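Local coordinates for defective in germ line development protein 3, isoform a (Caenorhabditis elegans, PDB 3N89) that carries four KH domains packed into a globular platform, probably binds RNA or partner proteins through them, and probably acts in germline development, at residues E35-S38 against Q39-S42; N160-E163 against L164-A168; E322-I325 against K326-Y329; E24-P27 against T28-T31. One frame throughout, in Å; residues are numbered along the deposited sequence.

Contact 1 (E35-S38 against Q39-S42)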
ATOM      1  N   GLU A  35       0.366   3.523   1.407  1.00 24.29           N
ATOM      2  CA  GLU A  35       0.445   4.012   0.042  1.00 24.90           C
ATOM      3  C   GLU A  35      -0.580   3.293  -0.831  1.00 24.94           C
ATOM      4  O   GLU A  35      -0.662   2.061  -0.823  1.00 25.46           O
ATOM      5  CB  GLU A  35       1.856   3.799  -0.504  1.00 24.99           C
ATOM      6  CG  GLU A  35       2.764   5.022  -0.394  1.00 27.43           C
ATOM      7  CD  GLU A  35       2.990   5.489   1.035  1.00 29.67           C
ATOM      8  OE1 GLU A  35       3.627   6.549   1.214  1.00 31.57           O
ATOM      9  OE2 GLU A  35       2.542   4.807   1.983  1.00 31.03           O
ATOM     10  N   PHE A  36      -1.363   4.077  -1.568  1.00 23.48           N
ATOM     11  CA  PHE A  36      -2.398   3.558  -2.462  1.00 24.52           C
ATOM     12  C   PHE A  36      -2.244   4.244  -3.829  1.00 24.73           C
ATOM     13  O   PHE A  36      -2.036   5.455  -3.903  1.00 26.65           O
ATOM     14  CB  PHE A  36      -3.795   3.855  -1.886  1.00 23.82           C
ATOM     15  CG  PHE A  36      -4.258   2.870  -0.836  1.00 21.25           C
ATOM     16  CD1 PHE A  36      -5.175   1.869  -1.158  1.00 18.36           C
ATOM     17  CD2 PHE A  36      -3.785   2.944   0.474  1.00 21.69           C
ATOM     18  CE1 PHE A  36      -5.617   0.955  -0.199  1.00 17.19           C
ATOM     19  CE2 PHE A  36      -4.224   2.029   1.447  1.00 21.57           C
ATOM     20  CZ  PHE A  36      -5.141   1.035   1.105  1.00 20.44           C
ATOM     21  N   GLU A  37      -2.366   3.474  -4.905  1.00 23.37           N
ATOM     22  CA  GLU A  37      -2.222   3.992  -6.263  1.00 22.97           C
ATOM     23  C   GLU A  37      -3.344   4.940  -6.691  1.00 23.72           C
ATOM     24  O   GLU A  37      -4.490   4.522  -6.868  1.00 22.78           O
ATOM     25  CB  GLU A  37      -2.124   2.820  -7.232  1.00 22.48           C
ATOM     26  CG  GLU A  37      -1.149   1.768  -6.751  1.00 23.06           C
ATOM     27  CD  GLU A  37      -0.920   0.681  -7.762  1.00 23.56           C
ATOM     28  OE1 GLU A  37      -0.343   0.975  -8.834  1.00 23.84           O
ATOM     29  OE2 GLU A  37      -1.322  -0.468  -7.484  1.00 26.77           O
ATOM     30  N   SER A  38      -2.987   6.211  -6.883  1.00 22.04           N
ATOM     31  CA  SER A  38      -3.932   7.265  -7.262  1.00 21.89           C
ATOM     32  C   SER A  38      -4.872   6.966  -8.425  1.00 21.64           C
ATOM     33  O   SER A  38      -5.966   7.519  -8.492  1.00 23.46           O
ATOM     34  CB  SER A  38      -3.170   8.562  -7.569  1.00 22.32           C
ATOM     35  OG  SER A  38      -2.336   8.414  -8.705  1.00 21.40           O
ATOM     36  N   GLN A  39      -4.440   6.109  -9.343  1.00 21.38           N
ATOM     37  CA  GLN A  39      -5.241   5.749 -10.508  1.00 21.04           C
ATOM     38  C   GLN A  39      -6.529   5.022 -10.108  1.00 22.10           C
ATOM     39  O   GLN A  39      -7.418   4.808 -10.934  1.00 21.50           O
ATOM     40  CB  GLN A  39      -4.412   4.865 -11.445  1.00 21.22           C
ATOM     41  CG  GLN A  39      -3.872   3.607 -10.779  1.00 23.55           C
ATOM     42  CD  GLN A  39      -3.005   2.772 -11.705  1.00 24.59           C
ATOM     43  OE1 GLN A  39      -3.467   2.289 -12.745  1.00 24.96           O
ATOM     44  NE2 GLN A  39      -1.740   2.597 -11.330  1.00 24.23           N
ATOM     45  N   TYR A  40      -6.626   4.660  -8.833  1.00 22.14           N
ATOM     46  CA  TYR A  40      -7.791   3.956  -8.321  1.00 22.44           C
ATOM     47  C   TYR A  40      -8.566   4.799  -7.309  1.00 22.50           C
ATOM     48  O   TYR A  40      -9.580   4.354  -6.772  1.00 21.86           O
ATOM     49  CB  TYR A  40      -7.354   2.649  -7.655  1.00 23.72           C
ATOM     50  CG  TYR A  40      -6.605   1.708  -8.569  1.00 25.44           C
ATOM     51  CD1 TYR A  40      -7.227   1.151  -9.687  1.00 26.73           C
ATOM     52  CD2 TYR A  40      -5.270   1.383  -8.328  1.00 25.17           C
ATOM     53  CE1 TYR A  40      -6.538   0.294 -10.545  1.00 26.39           C
ATOM     54  CE2 TYR A  40      -4.570   0.530  -9.180  1.00 24.19           C
ATOM     55  CZ  TYR A  40      -5.209  -0.010 -10.289  1.00 25.51           C
ATOM     56  OH  TYR A  40      -4.516  -0.829 -11.158  1.00 23.45           O
ATOM     57  N   TYR A  41      -8.098   6.013  -7.037  1.00 21.07           N
ATOM     58  CA  TYR A  41      -8.788   6.852  -6.068  1.00 21.88           C
ATOM     59  C   TYR A  41     -10.262   6.997  -6.395  1.00 21.56           C
ATOM     60  O   TYR A  41     -11.118   6.801  -5.530  1.00 22.03           O
ATOM     61  CB  TYR A  41      -8.122   8.232  -5.955  1.00 21.03           C
ATOM     62  CG  TYR A  41      -6.824   8.194  -5.162  1.00 22.99           C
ATOM     63  CD1 TYR A  41      -6.496   7.078  -4.390  1.00 20.69           C
ATOM     64  CD2 TYR A  41      -5.921   9.263  -5.189  1.00 21.26           C
ATOM     65  CE1 TYR A  41      -5.311   7.020  -3.678  1.00 23.08           C
ATOM     66  CE2 TYR A  41      -4.724   9.214  -4.468  1.00 20.95           C
ATOM     67  CZ  TYR A  41      -4.427   8.086  -3.718  1.00 22.42           C
ATOM     68  OH  TYR A  41      -3.242   8.003  -3.019  1.00 22.08           O
ATOM     69  N   SER A  42     -10.551   7.319  -7.651  1.00 21.99           N
ATOM     70  CA  SER A  42     -11.914   7.499  -8.121  1.00 20.70           C
ATOM     71  C   SER A  42     -12.779   6.265  -7.886  1.00 22.92           C
ATOM     72  O   SER A  42     -13.930   6.378  -7.451  1.00 21.72           O
ATOM     73  CB  SER A  42     -11.894   7.837  -9.607  1.00 19.55           C
ATOM     74  OG  SER A  42     -13.207   7.964 -10.120  1.00 23.47           O
TER
HETATM   75  O   HOH W   1      -1.674   6.052  -9.338  1.00 40.08           O
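Tyr41 lays the face of its ring on the backbone of Ser38, in the short 3-10 turn that leads from the first strand of a KH domain into its first helix. The compact side of the turn is here. Ser38 CA sits over the middle of the Tyr41 ring, 3.4 Å from the ring centroid, in a CH-pi contact, while Phe36 CB comes at the ring edge, in its plane, 3.9 Å from Tyr41 CE1. With CG beside its own backbone N (chi1 -76°), the tyrosine folds back over the turn instead of reaching outward. Tyr40 N gives its hydrogen to Glu37 O at 2.9 Å and Tyr41 N to Ser38 O at 3.0 Å, closing two successive turns. Gln82, Leu67 and Pro68 also touch Tyr41, and an alanine here would probably leave the Ser38 backbone without its aromatic cover and open a gap beside Phe36 CB.

A second packed patch forms where Glu37 runs alongside Tyr40, its CB 3.6 Å from Tyr40 CD2 and its carboxylate nearly square to the ring at 82°. Glu37 OE1 accepts a bond from Thr191 N, and Gln39 NE2 donates to Thr191 OG1 and His189 O, linking the turn to strand 186-193 of another KH domain. Gln39 is nevertheless largely at the surface. The looser, wetter side is that of Ser38 and Gln39, where Gln39 N donates to an ordered water at 2.8 Å.

Contact 2 (N160-E163 against L164-A168); sequences NQHE and LIEAA
Leu164 N donates to Asn160 O at 3.1 Å and so starts a run of four helical bonds. Ile165 N to Gln161 O, Glu166 N to His162 O and Ala167 N to Glu163 O follow, each 3.2 Å long and with nearly straight N-H...O geometry. This is the first part of helix 161-175, the C-terminal helix of the second KH domain, with Asn160 at its N-cap position. The carboxylate of Glu163 looks outside the helix for its partner: OE1 accepts a bond from Asn133 ND2.

Further out, His162 and Glu166 meet one turn apart. Glu166 chi1 (-65°) puts CG beside its own backbone N and over one face of the imidazole, toward the rim, 4.2 Å from the His162 ring centroid in a CH-pi contact. The bend that follows at chi2 (-79°) turns the carboxylate until it is only 19° from parallel with the ring, and the pair is stacked. His162 NE2 and Glu166 OE1 remain 4.3 Å apart, so no salt bridge closes.

Another side of the helix faces protein. Leu164 lies on Phe106, Ile154 and Ala156 of the sheet, Ala168 on Met110, and Ile165 on Ile245 and Leu249 of helix 245-257 in the next KH domain. The chemistry thus divides round the helix: apolar side chains join sheet and neighbouring helix, while on the outer side the nearby carboxylate might favour a protonated His162, though only through a weak, indirect attraction.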
ATOM      1  N   ASN A 160     -11.987 -10.063  -5.057  1.00 23.06           N
ATOM      2  CA  ASN A 160     -12.591 -10.804  -6.167  1.00 23.48           C
ATOM      3  C   ASN A 160     -11.546 -11.266  -7.188  1.00 25.60           C
ATOM      4  O   ASN A 160     -11.868 -11.557  -8.346  1.00 26.14           O
ATOM      5  CB  ASN A 160     -13.625  -9.935  -6.885  1.00 22.95           C
ATOM      6  CG  ASN A 160     -14.793  -9.556  -6.000  1.00 21.53           C
ATOM      7  OD1 ASN A 160     -15.317  -8.450  -6.107  1.00 22.65           O
ATOM      8  ND2 ASN A 160     -15.222 -10.472  -5.139  1.00 20.08           N
ATOM      9  N   GLN A 161     -10.296 -11.344  -6.751  1.00 26.94           N
ATOM     10  CA  GLN A 161      -9.194 -11.763  -7.615  1.00 28.61           C
ATOM     11  C   GLN A 161      -9.414 -13.135  -8.261  1.00 28.45           C
ATOM     12  O   GLN A 161      -8.852 -13.433  -9.315  1.00 27.31           O
ATOM     13  CB  GLN A 161      -7.904 -11.782  -6.800  1.00 29.06           C
ATOM     14  CG  GLN A 161      -6.640 -11.775  -7.617  1.00 31.83           C
ATOM     15  CD  GLN A 161      -5.419 -11.529  -6.756  1.00 36.93           C
ATOM     16  OE1 GLN A 161      -4.962 -12.420  -6.037  1.00 38.67           O
ATOM     17  NE2 GLN A 161      -4.892 -10.306  -6.811  1.00 37.14           N
ATOM     18  N   HIS A 162     -10.216 -13.975  -7.619  1.00 29.57           N
ATOM     19  CA  HIS A 162     -10.492 -15.300  -8.157  1.00 30.90           C
ATOM     20  C   HIS A 162     -11.437 -15.136  -9.336  1.00 30.53           C
ATOM     21  O   HIS A 162     -11.288 -15.787 -10.367  1.00 29.12           O
ATOM     22  CB  HIS A 162     -11.135 -16.180  -7.087  1.00 32.94           C
ATOM     23  CG  HIS A 162     -11.455 -17.563  -7.553  1.00 34.98           C
ATOM     24  ND1 HIS A 162     -12.746 -18.036  -7.644  1.00 35.59           N
ATOM     25  CD2 HIS A 162     -10.650 -18.587  -7.935  1.00 34.73           C
ATOM     26  CE1 HIS A 162     -12.725 -19.292  -8.058  1.00 34.74           C
ATOM     27  NE2 HIS A 162     -11.466 -19.649  -8.241  1.00 35.17           N
ATOM     28  N   GLU A 163     -12.406 -14.245  -9.175  1.00 31.71           N
ATOM     29  CA  GLU A 163     -13.374 -13.974 -10.226  1.00 33.09           C
ATOM     30  C   GLU A 163     -12.714 -13.373 -11.467  1.00 33.21           C
ATOM     31  O   GLU A 163     -13.102 -13.680 -12.593  1.00 35.10           O
ATOM     32  CB  GLU A 163     -14.456 -13.016  -9.720  1.00 34.18           C
ATOM     33  CG  GLU A 163     -15.450 -13.624  -8.739  1.00 34.47           C
ATOM     34  CD  GLU A 163     -16.530 -12.632  -8.320  1.00 38.05           C
ATOM     35  OE1 GLU A 163     -17.060 -11.925  -9.207  1.00 41.53           O
ATOM     36  OE2 GLU A 163     -16.858 -12.564  -7.114  1.00 37.67           O
ATOM     37  N   LEU A 164     -11.718 -12.514 -11.269  1.00 32.53           N
ATOM     38  CA  LEU A 164     -11.048 -11.883 -12.401  1.00 31.29           C
ATOM     39  C   LEU A 164     -10.195 -12.867 -13.185  1.00 30.87           C
ATOM     40  O   LEU A 164     -10.305 -12.954 -14.410  1.00 31.81           O
ATOM     41  CB  LEU A 164     -10.191 -10.704 -11.931  1.00 30.86           C
ATOM     42  CG  LEU A 164      -9.546  -9.864 -13.042  1.00 29.43           C
ATOM     43  CD1 LEU A 164      -9.348  -8.448 -12.543  1.00 28.42           C
ATOM     44  CD2 LEU A 164      -8.234 -10.482 -13.490  1.00 27.87           C
ATOM     45  N   ILE A 165      -9.342 -13.609 -12.488  1.00 30.60           N
ATOM     46  CA  ILE A 165      -8.490 -14.585 -13.161  1.00 31.07           C
ATOM     47  C   ILE A 165      -9.316 -15.527 -14.039  1.00 31.48           C
ATOM     48  O   ILE A 165      -9.022 -15.705 -15.218  1.00 29.96           O
ATOM     49  CB  ILE A 165      -7.693 -15.425 -12.147  1.00 30.45           C
ATOM     50  CG1 ILE A 165      -6.747 -14.513 -11.352  1.00 32.01           C
ATOM     51  CG2 ILE A 165      -6.924 -16.513 -12.874  1.00 30.00           C
ATOM     52  CD1 ILE A 165      -5.797 -15.242 -10.419  1.00 28.08           C
ATOM     53  N   GLU A 166     -10.355 -16.120 -13.459  1.00 32.59           N
ATOM     54  CA  GLU A 166     -11.215 -17.042 -14.191  1.00 32.24           C
ATOM     55  C   GLU A 166     -11.745 -16.393 -15.470  1.00 32.71           C
ATOM     56  O   GLU A 166     -11.582 -16.937 -16.571  1.00 32.45           O
ATOM     57  CB  GLU A 166     -12.377 -17.489 -13.299  1.00 32.66           C
ATOM     58  CG  GLU A 166     -11.937 -18.315 -12.091  1.00 33.10           C
ATOM     59  CD  GLU A 166     -11.646 -19.764 -12.444  1.00 34.16           C
ATOM     60  OE1 GLU A 166     -12.540 -20.624 -12.258  1.00 36.03           O
ATOM     61  OE2 GLU A 166     -10.526 -20.047 -12.919  1.00 34.53           O
ATOM     62  N   ALA A 167     -12.373 -15.230 -15.330  1.00 29.69           N
ATOM     63  CA  ALA A 167     -12.903 -14.522 -16.492  1.00 28.07           C
ATOM     64  C   ALA A 167     -11.803 -14.401 -17.541  1.00 27.62           C
ATOM     65  O   ALA A 167     -12.044 -14.578 -18.734  1.00 28.59           O
ATOM     66  CB  ALA A 167     -13.394 -13.143 -16.086  1.00 25.85           C
ATOM     67  N   ALA A 168     -10.593 -14.096 -17.089  1.00 27.21           N
ATOM     68  CA  ALA A 168      -9.456 -13.969 -17.991  1.00 27.96           C
ATOM     69  C   ALA A 168      -9.161 -15.311 -18.664  1.00 26.62           C
ATOM     70  O   ALA A 168      -9.166 -15.410 -19.886  1.00 25.59           O
ATOM     71  CB  ALA A 168      -8.228 -13.482 -17.222  1.00 28.48           C
TER

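Contact 3 (E322-I325 against K326-Y329); sequences EFNI and KKLY
Ile325 stretches out fully, CG1 opposite the backbone N (chi1 -176°) and CD1 continuing the same line (chi2 176°), and Tyr329 swings its ring back beside its own N (chi1 -63°), so the two side chains meet one helical turn apart. Ile325 CG1 lies over one face of the Tyr329 ring, displaced toward the rim, 4.2 Å from the centroid. The methyl goes further along the ring, with CD1 3.7 Å from Tyr329 CZ. Beneath them, Leu328 N donates to Ile325 O at 2.8 Å and Lys327 N to Asn324 O at 2.9 Å. These bonds lie where the chain enters helix 325-335, the C-terminal helix of the fourth KH domain, just after strand 311-321. Ile325 and Leu328 both rest on Ile261 of strand 260-268. Tyr329 OH is hydrogen-bonded to Asp94 OD1 of helix 90-102 in the first KH domain; a leucine in place of Tyr329 would probably leave that carboxylate without this partner and Ile325 CG1 without an aromatic face. On another side of the helix, Asn324 OD1 lies 3.4 Å from Lys327 CB, while Asn324 ND2 donates to Ser290 O and Ser320 OG.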
ATOM      1  N   GLU A 322       5.188  -2.511   4.944  1.00 19.73           N
ATOM      2  CA  GLU A 322       3.893  -3.163   5.125  1.00 22.08           C
ATOM      3  C   GLU A 322       3.931  -4.618   5.557  1.00 21.28           C
ATOM      4  O   GLU A 322       3.405  -4.968   6.613  1.00 21.24           O
ATOM      5  CB  GLU A 322       3.044  -3.059   3.849  1.00 25.88           C
ATOM      6  CG  GLU A 322       1.727  -2.300   4.063  1.00 31.57           C
ATOM      7  CD  GLU A 322       0.664  -2.650   3.047  1.00 33.54           C
ATOM      8  OE1 GLU A 322       0.941  -2.588   1.830  1.00 36.78           O
ATOM      9  OE2 GLU A 322      -0.459  -2.987   3.469  1.00 35.43           O
ATOM     10  N   PHE A 323       4.553  -5.461   4.739  1.00 21.03           N
ATOM     11  CA  PHE A 323       4.625  -6.892   5.019  1.00 22.69           C
ATOM     12  C   PHE A 323       5.025  -7.202   6.454  1.00 22.76           C
ATOM     13  O   PHE A 323       4.632  -8.226   7.006  1.00 23.74           O
ATOM     14  CB  PHE A 323       5.604  -7.573   4.050  1.00 22.35           C
ATOM     15  CG  PHE A 323       7.036  -7.513   4.486  1.00 20.31           C
ATOM     16  CD1 PHE A 323       7.577  -8.523   5.272  1.00 17.69           C
ATOM     17  CD2 PHE A 323       7.845  -6.444   4.120  1.00 20.56           C
ATOM     18  CE1 PHE A 323       8.908  -8.467   5.685  1.00 17.39           C
ATOM     19  CE2 PHE A 323       9.172  -6.382   4.530  1.00 17.21           C
ATOM     20  CZ  PHE A 323       9.701  -7.396   5.313  1.00 15.95           C
ATOM     21  N   ASN A 324       5.794  -6.303   7.052  1.00 23.21           N
ATOM     22  CA  ASN A 324       6.287  -6.480   8.411  1.00 23.21           C
ATOM     23  C   ASN A 324       5.365  -5.834   9.452  1.00 24.43           C
ATOM     24  O   ASN A 324       5.749  -5.640  10.610  1.00 22.95           O
ATOM     25  CB  ASN A 324       7.699  -5.894   8.491  1.00 23.49           C
ATOM     26  CG  ASN A 324       8.489  -6.417   9.663  1.00 26.50           C
ATOM     27  OD1 ASN A 324       8.205  -7.489  10.194  1.00 30.96           O
ATOM     28  ND2 ASN A 324       9.507  -5.673  10.063  1.00 27.74           N
ATOM     29  N   ILE A 325       4.140  -5.525   9.039  1.00 24.83           N
ATOM     30  CA  ILE A 325       3.165  -4.893   9.924  1.00 26.19           C
ATOM     31  C   ILE A 325       2.934  -5.678  11.210  1.00 26.80           C
ATOM     32  O   ILE A 325       2.753  -5.088  12.279  1.00 26.80           O
ATOM     33  CB  ILE A 325       1.789  -4.716   9.225  1.00 27.84           C
ATOM     34  CG1 ILE A 325       0.834  -3.961  10.149  1.00 28.19           C
ATOM     35  CG2 ILE A 325       1.178  -6.077   8.901  1.00 27.32           C
ATOM     36  CD1 ILE A 325      -0.500  -3.648   9.517  1.00 25.58           C
ATOM     37  N   LYS A 326       2.933  -7.005  11.111  1.00 25.84           N
ATOM     38  CA  LYS A 326       2.704  -7.823  12.290  1.00 24.78           C
ATOM     39  C   LYS A 326       3.699  -7.494  13.396  1.00 22.40           C
ATOM     40  O   LYS A 326       3.402  -7.678  14.571  1.00 21.88           O
ATOM     41  CB  LYS A 326       2.790  -9.315  11.948  1.00 26.37           C
ATOM     42  CG  LYS A 326       2.433 -10.216  13.127  1.00 28.46           C
ATOM     43  CD  LYS A 326       2.831 -11.669  12.904  1.00 28.82           C
ATOM     44  CE  LYS A 326       1.992 -12.333  11.823  1.00 30.58           C
ATOM     45  NZ  LYS A 326       2.152 -13.814  11.852  1.00 31.01           N
ATOM     46  N   LYS A 327       4.877  -7.007  13.016  1.00 23.59           N
ATOM     47  CA  LYS A 327       5.912  -6.662  13.993  1.00 23.41           C
ATOM     48  C   LYS A 327       5.787  -5.207  14.453  1.00 22.52           C
ATOM     49  O   LYS A 327       6.340  -4.831  15.478  1.00 20.10           O
ATOM     50  CB  LYS A 327       7.304  -6.897  13.400  1.00 25.41           C
ATOM     51  CG  LYS A 327       8.194  -7.816  14.217  1.00 26.28           C
ATOM     52  CD  LYS A 327       7.663  -9.235  14.225  1.00 27.42           C
ATOM     53  CE  LYS A 327       8.605 -10.179  14.959  1.00 29.11           C
ATOM     54  NZ  LYS A 327       8.831  -9.764  16.381  1.00 29.57           N
ATOM     55  N   LEU A 328       5.064  -4.390  13.694  1.00 22.91           N
ATOM     56  CA  LEU A 328       4.867  -2.991  14.068  1.00 23.68           C
ATOM     57  C   LEU A 328       3.983  -2.934  15.314  1.00 24.58           C
ATOM     58  O   LEU A 328       4.336  -2.293  16.310  1.00 25.87           O
ATOM     59  CB  LEU A 328       4.215  -2.223  12.914  1.00 24.17           C
ATOM     60  CG  LEU A 328       3.876  -0.734  13.072  1.00 26.40           C
ATOM     61  CD1 LEU A 328       3.587  -0.126  11.703  1.00 23.45           C
ATOM     62  CD2 LEU A 328       2.667  -0.555  13.988  1.00 24.90           C
ATOM     63  N   TYR A 329       2.836  -3.605  15.268  1.00 24.03           N
ATOM     64  CA  TYR A 329       1.932  -3.606  16.417  1.00 23.73           C
ATOM     65  C   TYR A 329       2.656  -4.089  17.683  1.00 24.26           C
ATOM     66  O   TYR A 329       2.497  -3.505  18.754  1.00 22.94           O
ATOM     67  CB  TYR A 329       0.703  -4.478  16.128  1.00 21.71           C
ATOM     68  CG  TYR A 329      -0.155  -3.976  14.978  1.00 22.54           C
ATOM     69  CD1 TYR A 329      -0.136  -2.633  14.596  1.00 23.70           C
ATOM     70  CD2 TYR A 329      -1.022  -4.834  14.298  1.00 23.07           C
ATOM     71  CE1 TYR A 329      -0.964  -2.161  13.572  1.00 23.11           C
ATOM     72  CE2 TYR A 329      -1.857  -4.368  13.276  1.00 19.11           C
ATOM     73  CZ  TYR A 329      -1.820  -3.037  12.920  1.00 20.51           C
ATOM     74  OH  TYR A 329      -2.650  -2.584  11.919  1.00 22.66           O
TER

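Contact 4 (E24-P27 against T28-T31)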
ATOM      1  N   GLU A  24      -7.499  15.591  24.471  1.00 31.49           N
ATOM      2  CA  GLU A  24      -6.934  14.379  25.046  1.00 30.82           C
ATOM      3  C   GLU A  24      -5.639  13.948  24.376  1.00 30.39           C
ATOM      4  O   GLU A  24      -5.371  14.291  23.225  1.00 30.16           O
ATOM      5  CB  GLU A  24      -7.947  13.233  24.961  1.00 29.94           C
ATOM      6  CG  GLU A  24      -8.148  12.677  23.559  1.00 30.40           C
ATOM      7  CD  GLU A  24      -9.233  11.609  23.490  1.00 29.65           C
ATOM      8  OE1 GLU A  24      -9.176  10.636  24.271  1.00 31.51           O
ATOM      9  OE2 GLU A  24     -10.137  11.741  22.647  1.00 26.67           O
ATOM     10  N   ILE A  25      -4.836  13.203  25.127  1.00 30.04           N
ATOM     11  CA  ILE A  25      -3.572  12.661  24.643  1.00 29.13           C
ATOM     12  C   ILE A  25      -3.695  11.168  24.957  1.00 27.95           C
ATOM     13  O   ILE A  25      -3.156  10.683  25.951  1.00 26.65           O
ATOM     14  CB  ILE A  25      -2.381  13.262  25.412  1.00 30.09           C
ATOM     15  CG1 ILE A  25      -2.452  14.786  25.368  1.00 29.39           C
ATOM     16  CG2 ILE A  25      -1.065  12.804  24.790  1.00 30.10           C
ATOM     17  CD1 ILE A  25      -1.383  15.469  26.209  1.00 31.15           C
ATOM     18  N   ASN A  26      -4.440  10.465  24.106  1.00 27.52           N
ATOM     19  CA  ASN A  26      -4.718   9.035  24.256  1.00 26.20           C
ATOM     20  C   ASN A  26      -3.935   8.197  23.244  1.00 25.76           C
ATOM     21  O   ASN A  26      -4.199   8.248  22.040  1.00 24.65           O
ATOM     22  CB  ASN A  26      -6.219   8.803  24.058  1.00 27.71           C
ATOM     23  CG  ASN A  26      -6.633   7.367  24.295  1.00 27.84           C
ATOM     24  OD1 ASN A  26      -5.806   6.455  24.286  1.00 29.87           O
ATOM     25  ND2 ASN A  26      -7.929   7.159  24.494  1.00 27.22           N
ATOM     26  N   PRO A  27      -2.970   7.398  23.726  1.00 25.95           N
ATOM     27  CA  PRO A  27      -2.134   6.542  22.879  1.00 25.01           C
ATOM     28  C   PRO A  27      -2.911   5.587  21.965  1.00 24.24           C
ATOM     29  O   PRO A  27      -2.420   5.222  20.893  1.00 24.43           O
ATOM     30  CB  PRO A  27      -1.288   5.782  23.893  1.00 26.32           C
ATOM     31  CG  PRO A  27      -1.174   6.733  25.035  1.00 27.00           C
ATOM     32  CD  PRO A  27      -2.588   7.254  25.143  1.00 26.33           C
ATOM     33  N   THR A  28      -4.113   5.191  22.383  1.00 20.93           N
ATOM     34  CA  THR A  28      -4.929   4.271  21.598  1.00 19.85           C
ATOM     35  C   THR A  28      -5.586   4.970  20.424  1.00 20.06           C
ATOM     36  O   THR A  28      -6.287   4.342  19.629  1.00 20.69           O
ATOM     37  CB  THR A  28      -6.051   3.631  22.446  1.00 21.47           C
ATOM     38  OG1 THR A  28      -7.176   4.518  22.511  1.00 18.67           O
ATOM     39  CG2 THR A  28      -5.552   3.348  23.855  1.00 20.51           C
ATOM     40  N   ARG A  29      -5.367   6.276  20.332  1.00 20.86           N
ATOM     41  CA  ARG A  29      -5.914   7.086  19.252  1.00 21.17           C
ATOM     42  C   ARG A  29      -4.751   7.324  18.309  1.00 20.80           C
ATOM     43  O   ARG A  29      -3.872   8.138  18.588  1.00 20.15           O
ATOM     44  CB  ARG A  29      -6.422   8.416  19.799  1.00 22.34           C
ATOM     45  CG  ARG A  29      -7.436   8.273  20.920  1.00 23.65           C
ATOM     46  CD  ARG A  29      -8.687   7.568  20.446  1.00 21.47           C
ATOM     47  NE  ARG A  29      -9.325   8.292  19.355  1.00 22.39           N
ATOM     48  CZ  ARG A  29     -10.478   7.933  18.805  1.00 23.73           C
ATOM     49  NH1 ARG A  29     -11.115   6.857  19.254  1.00 23.66           N
ATOM     50  NH2 ARG A  29     -10.990   8.641  17.803  1.00 21.33           N
ATOM     51  N   VAL A  30      -4.743   6.626  17.182  1.00 21.81           N
ATOM     52  CA  VAL A  30      -3.627   6.759  16.261  1.00 23.57           C
ATOM     53  C   VAL A  30      -4.043   6.863  14.805  1.00 24.77           C
ATOM     54  O   VAL A  30      -5.173   6.543  14.452  1.00 24.90           O
ATOM     55  CB  VAL A  30      -2.676   5.544  16.397  1.00 21.59           C
ATOM     56  CG1 VAL A  30      -2.389   5.259  17.862  1.00 20.03           C
ATOM     57  CG2 VAL A  30      -3.301   4.324  15.745  1.00 21.05           C
ATOM     58  N   THR A  31      -3.105   7.303  13.971  1.00 26.85           N
ATOM     59  CA  THR A  31      -3.318   7.415  12.531  1.00 29.50           C
ATOM     60  C   THR A  31      -2.378   6.435  11.825  1.00 28.96           C
ATOM     61  O   THR A  31      -1.190   6.365  12.150  1.00 31.81           O
ATOM     62  CB  THR A  31      -2.986   8.829  12.004  1.00 31.27           C
ATOM     63  OG1 THR A  31      -3.950   9.770  12.495  1.00 33.97           O
ATOM     64  CG2 THR A  31      -3.002   8.842  10.475  1.00 31.42           C
TER
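Asn26 to Arg29 form a type I beta turn, closed by Arg29 N donating to Asn26 O at 2.9 Å, with Pro27 and Thr28 at its two corners. The Asn26 side chain folds back over the turn toward Thr28. Its CG is trans to the backbone N (chi1 -176°), which carries the amide forward over Thr28, and OD1 there accepts two bonds from one residue: Thr28 N at 2.8 Å and Thr28 OG1 at 3.0 Å. Both donors approach from the same face of the amide plane and stand above it, so the carbonyl oxygen is gripped from one side. The hydroxyl gets there because Thr28 chi1 of 83° sets OG1 between the backbone N and the carbonyl carbon. The bond from Thr28 N makes an Asx turn, superimposed on the beta turn, and the pair leads straight into strand 29-35, the first strand of the first KH domain. Past the amide, Arg29 CG packs 3.4 Å from Asn26 CB, the two side chains crossing at a slant. The guanidinium is turned 50° from the amide plane. Glu24 OE2 and Arg29 NE carry opposite charges yet stay 4.8 Å apart, a weak attraction at most on this exposed side. Pro27 faces inward instead, against Leu336, Phe340 and Ile267, and its carbonyl oxygen accepts a bond from Tyr332 OH of helix 325-335.

Contact 3 is the most buried of the four, while contacts 1, 2 and 4 each combine inward-facing residues with surface ones. Contacts 4 and 1 mark the two ends of strand 29-35, their centres about 27 Å apart: a polar beta turn carrying an Asx turn at its entry, an aromatic-covered 3-10 turn at its exit. Contacts 2 and 3 occupy equivalent places, the N-terminal parts of the C-terminal helices of two KH domains, but differ in chemistry: a solvent-side histidine-glutamate stack in one, an isoleucine-tyrosine pair in the other. Helix 325-335 ties contacts 3 and 4 together, supplying both Tyr329 and Tyr332. Contacts 2 and 4 lie farthest apart, on opposite sides of the chain's centre.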